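PDB 7K44: sgbp-b from Bacteroides uniformis, which probably binds xyloglucan at the bacterial cell surface, as a surface glycan-binding protein of a xyloglucan utilization locus. Local coordinates for residues Leu212-Ile217 and Leu261-Val266; Phe301-Lys306 and Leu358-Thr363; Phe220-Gln225 and Asn255-Gln260; Ala284-Cys289 and Gln333-Leu338. One frame throughout, in Å; residues are numbered along the deposited sequence.

In the fold
All four contacts lie in the C-terminal xyloglucan-binding domain, after two smaller β-domains. The chain enters contact 1 at 212-217, beside the calcium ion, and then contact 3 at 220-225. Residues 255-260 close contact 3, and 261-266 on the same strand close contact 1, so contact 3 is nested inside it. Next, 284-289 opens contact 4 and 301-306 opens contact 2; 333-338 and 358-363 close them in that order, so these two loops cross. Contacts 2 and 3 join neighbouring strands of one five-stranded sheet, while contact 1 ties the calcium-binding loop, which follows a strand of the other sheet, to strand 255-264. Contact 4 belongs to that other sheet, and I303 packs against its I336.

Contact 1 (Leu212-Ile217 and Leu261-Val266); sequences LNYDNI and LQNGAV. With CA (calcium ion), chain B.
The hydroxyl of Y214 donates to the side-chain carbonyl of N263, with Y214 OH 2.7 Å from N263 OD1. The donor stands above the carbonyl plane, 49° out of it, while N263 OD1 lies at the edge of the phenol ring, close to the ring plane. The two side chains cross at about a right angle. N263 is held at its other end too, since its ND2 bonds to the carbonyl of L358 in the neighbouring strand. L212, its CG anti to the backbone N (chi1 172°), reaches over so that L212 CD2 lies 3.4 Å from N263 CB, and its CG sits over one face of the Y214 ring. Further along, I217 CG2 meets V266 CB at 3.9 Å.

The loop that carries Y214 is folded as an Asx turn. N213 OD1 accepts from D215 N at 2.9 Å and from I217 N at 3.0 Å, the two donors coming from opposite faces of its amide plane. This turn presents N213 O and D215 OD2 to the calcium ion, each at 2.4 Å; a water, the carbonyls of D241 and K243, and the carboxylate of D378 also bind the metal. Calcium therefore pins one end of the loop to the seven-stranded sheet, while the phenol of Y214 anchors it to strand 255-264 of the facing sheet in this β-sandwich.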
# COMPACT_ATOMS: atom_id res chain seq x y z
N LEU A 212 1.29 11.97 -18.57
CA LEU A 212 2.33 11.37 -19.41
C LEU A 212 2.34 9.87 -19.14
O LEU A 212 2.58 9.44 -18.01
CB LEU A 212 3.69 11.96 -19.09
CG LEU A 212 4.88 11.27 -19.77
CD1 LEU A 212 4.83 11.41 -21.30
CD2 LEU A 212 6.20 11.81 -19.27
N ASN A 213 2.10 9.08 -20.18
CA ASN A 213 2.18 7.63 -20.03
C ASN A 213 2.95 6.93 -21.14
O ASN A 213 2.99 5.70 -21.16
CB ASN A 213 0.79 6.97 -19.83
CG ASN A 213 -0.09 7.05 -21.06
OD1 ASN A 213 0.36 7.44 -22.14
ND2 ASN A 213 -1.35 6.68 -20.89
N TYR A 214 3.54 7.68 -22.07
CA TYR A 214 4.35 7.13 -23.15
C TYR A 214 3.56 6.27 -24.12
O TYR A 214 4.15 5.59 -24.98
CB TYR A 214 5.56 6.36 -22.63
CG TYR A 214 6.48 7.21 -21.78
CD1 TYR A 214 7.09 8.34 -22.32
CD2 TYR A 214 6.75 6.87 -20.47
CE1 TYR A 214 7.95 9.12 -21.55
CE2 TYR A 214 7.61 7.62 -19.69
CZ TYR A 214 8.21 8.74 -20.24
OH TYR A 214 9.08 9.51 -19.52
N ASP A 215 2.23 6.28 -24.00
CA ASP A 215 1.36 5.53 -24.88
C ASP A 215 0.49 6.57 -25.59
O ASP A 215 0.96 7.20 -26.55
CB ASP A 215 0.61 4.44 -24.10
CG ASP A 215 1.55 3.40 -23.49
OD1 ASP A 215 2.23 2.69 -24.26
OD2 ASP A 215 1.63 3.29 -22.25
N ASN A 216 -0.72 6.81 -25.12
CA ASN A 216 -1.62 7.77 -25.75
C ASN A 216 -1.52 9.18 -25.17
O ASN A 216 -2.07 10.11 -25.77
CB ASN A 216 -3.07 7.28 -25.66
CG ASN A 216 -3.49 6.99 -24.23
OD1 ASN A 216 -2.76 6.36 -23.47
ND2 ASN A 216 -4.68 7.46 -23.86
N ILE A 217 -0.83 9.38 -24.04
CA ILE A 217 -0.78 10.68 -23.36
C ILE A 217 0.67 11.13 -23.27
O ILE A 217 1.49 10.48 -22.60
CB ILE A 217 -1.40 10.63 -21.95
CG1 ILE A 217 -2.79 9.99 -21.96
CG2 ILE A 217 -1.42 12.05 -21.35
CD1 ILE A 217 -3.80 10.75 -22.73
N LEU A 261 15.11 12.23 -18.72
CA LEU A 261 13.86 12.01 -19.43
C LEU A 261 13.24 13.38 -19.61
O LEU A 261 12.74 13.98 -18.65
CB LEU A 261 12.90 11.11 -18.65
CG LEU A 261 13.34 9.69 -18.37
CD1 LEU A 261 12.23 8.96 -17.58
CD2 LEU A 261 13.64 8.96 -19.66
N GLN A 262 13.33 13.94 -20.82
CA GLN A 262 12.74 15.23 -21.13
C GLN A 262 11.52 14.92 -21.97
O GLN A 262 11.65 14.36 -23.06
CB GLN A 262 13.72 16.13 -21.88
CG GLN A 262 15.10 16.20 -21.21
CD GLN A 262 15.16 17.14 -20.01
OE1 GLN A 262 15.74 16.79 -19.00
NE2 GLN A 262 14.56 18.31 -20.12
N ASN A 263 10.34 15.24 -21.46
CA ASN A 263 9.10 14.74 -22.00
C ASN A 263 8.14 15.89 -22.25
O ASN A 263 8.16 16.90 -21.53
CB ASN A 263 8.38 13.81 -20.98
CG ASN A 263 9.31 12.77 -20.36
OD1 ASN A 263 9.62 11.74 -20.96
ND2 ASN A 263 9.75 13.04 -19.13
N GLY A 264 7.26 15.72 -23.24
CA GLY A 264 6.11 16.58 -23.35
C GLY A 264 4.92 15.96 -22.63
O GLY A 264 4.55 14.82 -22.89
N ALA A 265 4.34 16.69 -21.69
CA ALA A 265 3.18 16.20 -20.95
C ALA A 265 1.92 16.90 -21.44
O ALA A 265 1.98 17.96 -22.08
CB ALA A 265 3.37 16.42 -19.45
N VAL A 266 0.78 16.29 -21.15
CA VAL A 266 -0.53 16.83 -21.52
C VAL A 266 -1.21 17.25 -20.23
O VAL A 266 -1.71 16.40 -19.47
CB VAL A 266 -1.36 15.83 -22.31
CG1 VAL A 266 -2.74 16.41 -22.60
CG2 VAL A 266 -0.65 15.45 -23.58
CA CA B . 2.91 3.44 -20.27
O HOH W 1 0.78 3.79 -19.20

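Contact 2 (Phe301-Lys306 and Leu358-Thr363); sequences FRIYLK and LALQMT
Strands 301-305 and 358-363 are antiparallel neighbours inside a five-stranded β-sheet, 358-363 on its middle strand, and facing side chains of each pair leave on the same side. R302 and Q361, a hydrogen-bonded pair, lie side by side and point the same way. The arginine grips one oxygen side-on: Q361 OE1 is 3.0 Å from R302 NE and 2.9 Å from R302 NH2, in the guanidinium plane, although both donors approach from the same face of the amide, well above its plane. E309 forms a salt bridge with the same NH2, and Q361 NE2 bonds to Q262, so the glutamine amide is held at both ends.

On that face Y304 lays its ring over A359, with A359 CB 3.7 Å from the ring centroid in a CH-pi contact. Its CG lies between the backbone N and the carbonyl carbon (chi1 64°), which turns the ring across the neighbouring strand. Y304 CE1 in turn covers the centre of one face of the R302 guanidinium.

The opposite side is apolar and faces the sandwich interior. I303 runs alongside L360, and L305 alongside L358. M362 CB stands over one face of the F301 ring in a CH-pi contact, M362 SD lies obliquely 4.4 Å from the ring centroid as a Met-aromatic contact, and M362 CE reaches F301 CE1 at 3.7 Å.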
# COMPACT_ATOMS: atom_id res chain seq x y z
N PHE A 301 18.12 12.64 -8.43
CA PHE A 301 17.29 13.18 -9.49
C PHE A 301 16.88 14.60 -9.16
O PHE A 301 16.64 14.95 -8.00
CB PHE A 301 15.99 12.39 -9.65
CG PHE A 301 16.14 11.14 -10.43
CD1 PHE A 301 16.50 9.97 -9.80
CD2 PHE A 301 15.94 11.14 -11.80
CE1 PHE A 301 16.65 8.79 -10.52
CE2 PHE A 301 16.08 9.96 -12.52
CZ PHE A 301 16.44 8.80 -11.88
N ARG A 302 16.76 15.41 -10.19
CA ARG A 302 15.96 16.61 -10.09
C ARG A 302 14.78 16.51 -11.04
O ARG A 302 14.82 15.78 -12.05
CB ARG A 302 16.77 17.88 -10.34
CG ARG A 302 16.99 18.20 -11.77
CD ARG A 302 17.49 19.63 -11.89
NE ARG A 302 18.06 19.88 -13.20
CZ ARG A 302 18.11 21.07 -13.78
NH1 ARG A 302 17.60 22.14 -13.18
NH2 ARG A 302 18.65 21.19 -14.98
N ILE A 303 13.72 17.22 -10.70
CA ILE A 303 12.48 17.24 -11.47
C ILE A 303 12.09 18.70 -11.65
O ILE A 303 12.19 19.50 -10.72
CB ILE A 303 11.38 16.46 -10.74
CG1 ILE A 303 11.84 15.01 -10.50
CG2 ILE A 303 10.06 16.55 -11.50
CD1 ILE A 303 10.75 14.04 -10.18
N TYR A 304 11.69 19.07 -12.86
CA TYR A 304 11.17 20.41 -13.08
C TYR A 304 10.13 20.38 -14.19
O TYR A 304 10.18 19.53 -15.09
CB TYR A 304 12.29 21.45 -13.30
CG TYR A 304 13.12 21.25 -14.54
CD1 TYR A 304 14.26 20.45 -14.50
CD2 TYR A 304 12.78 21.86 -15.73
CE1 TYR A 304 15.03 20.25 -15.66
CE2 TYR A 304 13.53 21.67 -16.88
CZ TYR A 304 14.65 20.88 -16.83
OH TYR A 304 15.38 20.69 -17.98
N LEU A 305 9.16 21.29 -14.10
CA LEU A 305 8.00 21.31 -14.98
C LEU A 305 7.93 22.61 -15.76
O LEU A 305 8.22 23.69 -15.21
CB LEU A 305 6.70 21.15 -14.18
CG LEU A 305 6.67 19.97 -13.21
CD1 LEU A 305 5.33 19.91 -12.50
CD2 LEU A 305 6.92 18.68 -13.96
N LYS A 306 7.55 22.50 -17.03
CA LYS A 306 7.37 23.65 -17.93
C LYS A 306 8.61 24.54 -17.98
O LYS A 306 8.51 25.76 -18.16
CB LYS A 306 6.09 24.42 -17.62
CG LYS A 306 4.83 23.63 -17.96
CD LYS A 306 3.56 24.45 -17.77
CE LYS A 306 2.35 23.71 -18.29
NZ LYS A 306 1.17 24.61 -18.42
N LEU A 358 7.83 18.01 -18.89
CA LEU A 358 8.01 17.31 -17.62
C LEU A 358 9.41 16.71 -17.71
O LEU A 358 9.68 15.90 -18.60
CB LEU A 358 6.94 16.23 -17.49
CG LEU A 358 6.76 15.52 -16.14
CD1 LEU A 358 5.40 14.82 -16.08
CD2 LEU A 358 7.86 14.52 -15.90
N ALA A 359 10.32 17.16 -16.85
CA ALA A 359 11.72 16.77 -16.93
C ALA A 359 12.21 16.09 -15.66
O ALA A 359 11.94 16.56 -14.54
CB ALA A 359 12.63 17.96 -17.25
N LEU A 360 12.98 15.01 -15.83
CA LEU A 360 13.69 14.32 -14.77
C LEU A 360 15.14 14.18 -15.20
O LEU A 360 15.41 13.77 -16.33
CB LEU A 360 13.13 12.92 -14.50
CG LEU A 360 11.67 12.78 -14.06
CD1 LEU A 360 10.77 12.68 -15.28
CD2 LEU A 360 11.53 11.53 -13.21
N GLN A 361 16.08 14.51 -14.31
CA GLN A 361 17.50 14.41 -14.65
C GLN A 361 18.28 13.77 -13.51
O GLN A 361 18.14 14.19 -12.36
CB GLN A 361 18.11 15.76 -14.98
CG GLN A 361 17.34 16.51 -16.03
CD GLN A 361 17.99 17.83 -16.40
OE1 GLN A 361 18.83 18.34 -15.66
NE2 GLN A 361 17.63 18.36 -17.57
N MET A 362 19.09 12.77 -13.84
CA MET A 362 19.89 12.05 -12.85
C MET A 362 21.35 12.43 -13.00
O MET A 362 21.88 12.47 -14.12
CB MET A 362 19.72 10.54 -13.01
CG MET A 362 20.36 9.77 -11.86
SD MET A 362 20.12 7.99 -12.06
CE MET A 362 20.06 7.44 -10.36
N THR A 363 21.99 12.73 -11.87
CA THR A 363 23.41 13.08 -11.79
C THR A 363 24.02 12.36 -10.60
O THR A 363 23.31 11.76 -9.79
CB THR A 363 23.62 14.60 -11.66
OG1 THR A 363 22.97 15.07 -10.46
CG2 THR A 363 23.06 15.36 -12.87

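Contact 3 (Phe220-Gln225 and Asn255-Gln260); sequences FSWGGQ and NYWWGQ
W222 has its CG between the backbone N and the carbonyl carbon (chi1 60°), whereas in W257 it is anti to the backbone N (chi1 180°); these torsions swing the two indoles from their separate segments until their edges meet. W222 CZ3 lies 3.9 Å from W257 CZ2, each near the plane of the other ring. Behind them, Q260 is bent at chi2, which brings Q260 NE2 over the centre of one W257 face and turns Q260 OE1 to the backbone. That oxygen accepts from G224 N at 2.8 Å, and Q260 N returns a 3.0 Å bond to a lone pair of G224 O.

The chain reaches this point through a classic β-bulge, in which S221 and W222 both face Q262 on strand 255-264, and then leaves the edge strand of the five-stranded sheet. G223 CA passes 3.1 Å from Q260 O. Exposed indoles are common sugar-stacking platforms in glycan-binding proteins; whether W222 and W257 serve so is not settled here, as no glycan is bound.

Q225 approaches W258 from above: Q225 CG stands 3.7 Å from the centroid of the six-membered ring in a CH-pi contact, and the flat amide beyond it lies almost parallel to the indole. W258 packs in turn on M362 of strand 357-364.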
# COMPACT_ATOMS: atom_id res chain seq x y z
N PHE A 220 7.87 11.30 -25.28
CA PHE A 220 9.28 11.49 -24.99
C PHE A 220 9.88 12.47 -26.00
O PHE A 220 9.60 12.41 -27.20
CB PHE A 220 10.00 10.14 -25.07
CG PHE A 220 11.47 10.20 -24.75
CD1 PHE A 220 11.90 10.38 -23.45
CD2 PHE A 220 12.43 10.05 -25.74
CE1 PHE A 220 13.24 10.44 -23.14
CE2 PHE A 220 13.77 10.11 -25.42
CZ PHE A 220 14.18 10.29 -24.12
N SER A 221 10.71 13.40 -25.51
CA SER A 221 11.36 14.38 -26.35
C SER A 221 12.83 14.07 -26.56
O SER A 221 13.29 13.95 -27.71
CB SER A 221 11.20 15.79 -25.74
OG SER A 221 11.69 16.77 -26.65
N TRP A 222 13.60 13.90 -25.49
CA TRP A 222 15.00 13.54 -25.59
C TRP A 222 15.51 13.16 -24.21
O TRP A 222 14.87 13.42 -23.19
CB TRP A 222 15.86 14.69 -26.16
CG TRP A 222 15.85 15.98 -25.37
CD1 TRP A 222 14.90 16.96 -25.42
CD2 TRP A 222 16.86 16.45 -24.49
NE1 TRP A 222 15.25 18.01 -24.60
CE2 TRP A 222 16.45 17.71 -24.00
CE3 TRP A 222 18.06 15.91 -24.01
CZ2 TRP A 222 17.20 18.43 -23.08
CZ3 TRP A 222 18.81 16.63 -23.10
CH2 TRP A 222 18.37 17.88 -22.64
N GLY A 223 16.70 12.58 -24.20
CA GLY A 223 17.37 12.32 -22.94
C GLY A 223 18.50 11.33 -23.01
O GLY A 223 18.42 10.30 -23.69
N GLY A 224 19.58 11.65 -22.30
CA GLY A 224 20.68 10.71 -22.19
C GLY A 224 20.30 9.50 -21.36
O GLY A 224 19.54 9.59 -20.40
N GLN A 225 20.84 8.34 -21.75
CA GLN A 225 20.67 7.08 -21.04
C GLN A 225 19.23 6.55 -21.07
O GLN A 225 18.90 5.65 -20.28
CB GLN A 225 21.18 7.13 -19.60
CG GLN A 225 22.53 7.81 -19.42
CD GLN A 225 23.64 7.06 -20.10
OE1 GLN A 225 23.70 5.83 -20.07
NE2 GLN A 225 24.54 7.80 -20.73
N ASN A 255 29.77 13.18 -11.65
CA ASN A 255 29.06 13.27 -12.92
C ASN A 255 27.91 14.26 -12.76
O ASN A 255 26.93 13.98 -12.06
CB ASN A 255 28.55 11.91 -13.36
CG ASN A 255 28.21 11.88 -14.83
OD1 ASN A 255 27.70 12.85 -15.38
ND2 ASN A 255 28.50 10.77 -15.48
N TYR A 256 28.02 15.40 -13.42
CA TYR A 256 27.05 16.47 -13.29
C TYR A 256 26.09 16.55 -14.47
O TYR A 256 25.28 17.48 -14.52
CB TYR A 256 27.75 17.80 -13.06
CG TYR A 256 28.60 17.85 -11.81
CD1 TYR A 256 29.93 17.46 -11.83
CD2 TYR A 256 28.06 18.28 -10.59
CE1 TYR A 256 30.71 17.52 -10.68
CE2 TYR A 256 28.83 18.34 -9.45
CZ TYR A 256 30.15 17.95 -9.49
OH TYR A 256 30.92 18.02 -8.35
N TRP A 257 26.14 15.59 -15.39
CA TRP A 257 25.24 15.59 -16.54
C TRP A 257 25.28 14.19 -17.13
O TRP A 257 26.28 13.81 -17.73
CB TRP A 257 25.67 16.63 -17.58
CG TRP A 257 24.75 16.63 -18.77
CD1 TRP A 257 25.00 16.10 -20.00
CD2 TRP A 257 23.42 17.16 -18.81
NE1 TRP A 257 23.91 16.28 -20.82
CE2 TRP A 257 22.93 16.93 -20.11
CE3 TRP A 257 22.61 17.82 -17.89
CZ2 TRP A 257 21.65 17.33 -20.51
CZ3 TRP A 257 21.34 18.22 -18.28
CH2 TRP A 257 20.87 17.97 -19.59
N TRP A 258 24.19 13.44 -16.96
CA TRP A 258 24.22 12.03 -17.30
C TRP A 258 22.92 11.54 -17.94
O TRP A 258 22.84 11.39 -19.17
CB TRP A 258 24.60 11.17 -16.08
CG TRP A 258 24.79 9.73 -16.41
CD1 TRP A 258 25.80 9.18 -17.15
CD2 TRP A 258 23.93 8.64 -16.04
NE1 TRP A 258 25.63 7.82 -17.27
CE2 TRP A 258 24.49 7.46 -16.58
CE3 TRP A 258 22.74 8.55 -15.31
CZ2 TRP A 258 23.90 6.21 -16.42
CZ3 TRP A 258 22.16 7.29 -15.14
CH2 TRP A 258 22.74 6.14 -15.70
N GLY A 259 21.89 11.29 -17.14
CA GLY A 259 20.64 10.72 -17.63
C GLY A 259 19.51 11.74 -17.56
O GLY A 259 19.43 12.52 -16.61
N GLN A 260 18.64 11.73 -18.57
CA GLN A 260 17.48 12.61 -18.55
C GLN A 260 16.30 11.92 -19.21
O GLN A 260 16.46 11.16 -20.16
CB GLN A 260 17.70 13.92 -19.31
CG GLN A 260 18.91 14.74 -18.88
CD GLN A 260 20.18 14.29 -19.58
OE1 GLN A 260 20.17 13.93 -20.75
NE2 GLN A 260 21.28 14.30 -18.85

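Contact 4 (Ala284-Cys289 and Gln333-Leu338); sequences ALQFEC and QCSIPL
The backbones of L285 and I336, and of F287 and C334, are joined by reciprocal pairs of hydrogen bonds. L285 N and I336 O are 2.8 Å apart, as are C334 N and F287 O. Between these pairs Q286 and S335 face each other as a non-hydrogen-bonded pair, and CA-H...O contacts fill the spaces, for example Q286 CA to C334 O at 3.2 Å.

Polar side chains gather on one side. Q286 and Q333 are both extended with CG anti to the backbone N, and their amides stack with planes 10° apart, Q286 CD lying 3.4 Å from Q333 CD. Oxygen sits over oxygen and nitrogen over nitrogen, an alignment that would by itself be unfavourable, but each oxygen has a donor elsewhere: R381 gives NE to Q286 OE1 and NH1 to Q333 OE1. Q286 NE2 also bonds to S335 OG at 3.1 Å, within its own amide plane, and D321 takes S335 OG and Q333 NE2.

Strands 284-289 and 333-337 are antiparallel neighbours in the seven-stranded sheet of the β-sandwich. At this polar face E288 binds S133 and Q333 binds M134, residues of the preceding IPT/TIG domain, so the strand pair joins the two domains.

Apolar and sulfur contacts occupy the other face, toward the sandwich interior. The F287 ring is turned over C334: C334 CB is 3.8 Å from the ring centroid, 20° off the normal, and C334 SG lies obliquely to the ring. C289 CB touches the same sulfur, C334 SG, at 3.8 Å.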
# COMPACT_ATOMS: atom_id res chain seq x y z
N ALA A 284 -0.20 16.63 -5.95
CA ALA A 284 1.10 15.99 -6.09
C ALA A 284 1.29 15.55 -7.53
O ALA A 284 0.33 15.17 -8.22
CB ALA A 284 1.25 14.75 -5.20
N LEU A 285 2.54 15.62 -7.99
CA LEU A 285 2.96 14.88 -9.18
C LEU A 285 3.32 13.47 -8.73
O LEU A 285 4.19 13.29 -7.88
CB LEU A 285 4.15 15.54 -9.86
CG LEU A 285 4.65 14.77 -11.09
CD1 LEU A 285 3.66 14.95 -12.22
CD2 LEU A 285 6.03 15.26 -11.50
N GLN A 286 2.64 12.47 -9.30
CA GLN A 286 2.73 11.11 -8.81
C GLN A 286 3.04 10.21 -9.99
O GLN A 286 2.55 10.45 -11.10
CB GLN A 286 1.39 10.75 -8.17
CG GLN A 286 1.29 9.38 -7.56
CD GLN A 286 -0.07 9.18 -6.91
OE1 GLN A 286 -1.02 8.71 -7.54
NE2 GLN A 286 -0.17 9.56 -5.64
N PHE A 287 3.90 9.22 -9.78
CA PHE A 287 4.30 8.35 -10.88
C PHE A 287 4.70 6.98 -10.37
O PHE A 287 4.87 6.75 -9.17
CB PHE A 287 5.41 8.99 -11.72
CG PHE A 287 6.64 9.36 -10.93
CD1 PHE A 287 6.73 10.58 -10.27
CD2 PHE A 287 7.71 8.47 -10.84
CE1 PHE A 287 7.87 10.92 -9.54
CE2 PHE A 287 8.85 8.80 -10.12
CZ PHE A 287 8.93 10.01 -9.45
N GLU A 288 4.84 6.05 -11.30
CA GLU A 288 5.27 4.70 -10.97
C GLU A 288 6.74 4.56 -11.35
O GLU A 288 7.18 5.08 -12.39
CB GLU A 288 4.38 3.67 -11.66
CG GLU A 288 3.95 2.54 -10.72
CD GLU A 288 2.81 2.98 -9.80
OE1 GLU A 288 2.48 2.25 -8.84
OE2 GLU A 288 2.26 4.07 -10.03
N CYS A 289 7.51 3.90 -10.49
CA CYS A 289 8.94 3.75 -10.67
C CYS A 289 9.38 2.35 -10.27
O CYS A 289 8.97 1.84 -9.22
CB CYS A 289 9.71 4.80 -9.87
SG CYS A 289 11.51 4.74 -10.08
N GLN A 333 4.86 3.49 -6.15
CA GLN A 333 4.27 4.79 -6.38
C GLN A 333 5.09 5.85 -5.66
O GLN A 333 5.38 5.73 -4.46
CB GLN A 333 2.83 4.83 -5.86
CG GLN A 333 2.24 6.22 -5.86
CD GLN A 333 0.81 6.23 -5.41
OE1 GLN A 333 -0.10 5.87 -6.15
NE2 GLN A 333 0.59 6.64 -4.16
N CYS A 334 5.44 6.90 -6.39
CA CYS A 334 6.27 7.99 -5.89
C CYS A 334 5.50 9.28 -6.07
O CYS A 334 5.01 9.56 -7.16
CB CYS A 334 7.54 8.07 -6.73
SG CYS A 334 8.60 6.57 -6.64
N SER A 335 5.40 10.09 -5.01
CA SER A 335 4.70 11.37 -5.06
C SER A 335 5.63 12.51 -4.67
O SER A 335 6.42 12.39 -3.74
CB SER A 335 3.46 11.39 -4.15
OG SER A 335 2.54 10.35 -4.47
N ILE A 336 5.50 13.62 -5.39
CA ILE A 336 6.22 14.86 -5.08
C ILE A 336 5.20 15.99 -4.99
O ILE A 336 4.40 16.17 -5.92
CB ILE A 336 7.27 15.17 -6.16
CG1 ILE A 336 8.32 14.06 -6.19
CG2 ILE A 336 7.90 16.54 -5.91
CD1 ILE A 336 9.50 14.38 -7.02
N PRO A 337 5.17 16.76 -3.90
CA PRO A 337 4.17 17.82 -3.80
C PRO A 337 4.33 18.81 -4.94
O PRO A 337 5.44 19.25 -5.24
CB PRO A 337 4.48 18.47 -2.44
CG PRO A 337 5.19 17.39 -1.66
CD PRO A 337 6.02 16.67 -2.70
N LEU A 338 3.21 19.15 -5.58
CA LEU A 338 3.27 20.05 -6.72
C LEU A 338 3.76 21.43 -6.31
O LEU A 338 4.38 22.14 -7.11
CB LEU A 338 1.91 20.13 -7.41
CG LEU A 338 1.88 20.71 -8.82
CD1 LEU A 338 2.74 19.86 -9.78
CD2 LEU A 338 0.45 20.80 -9.30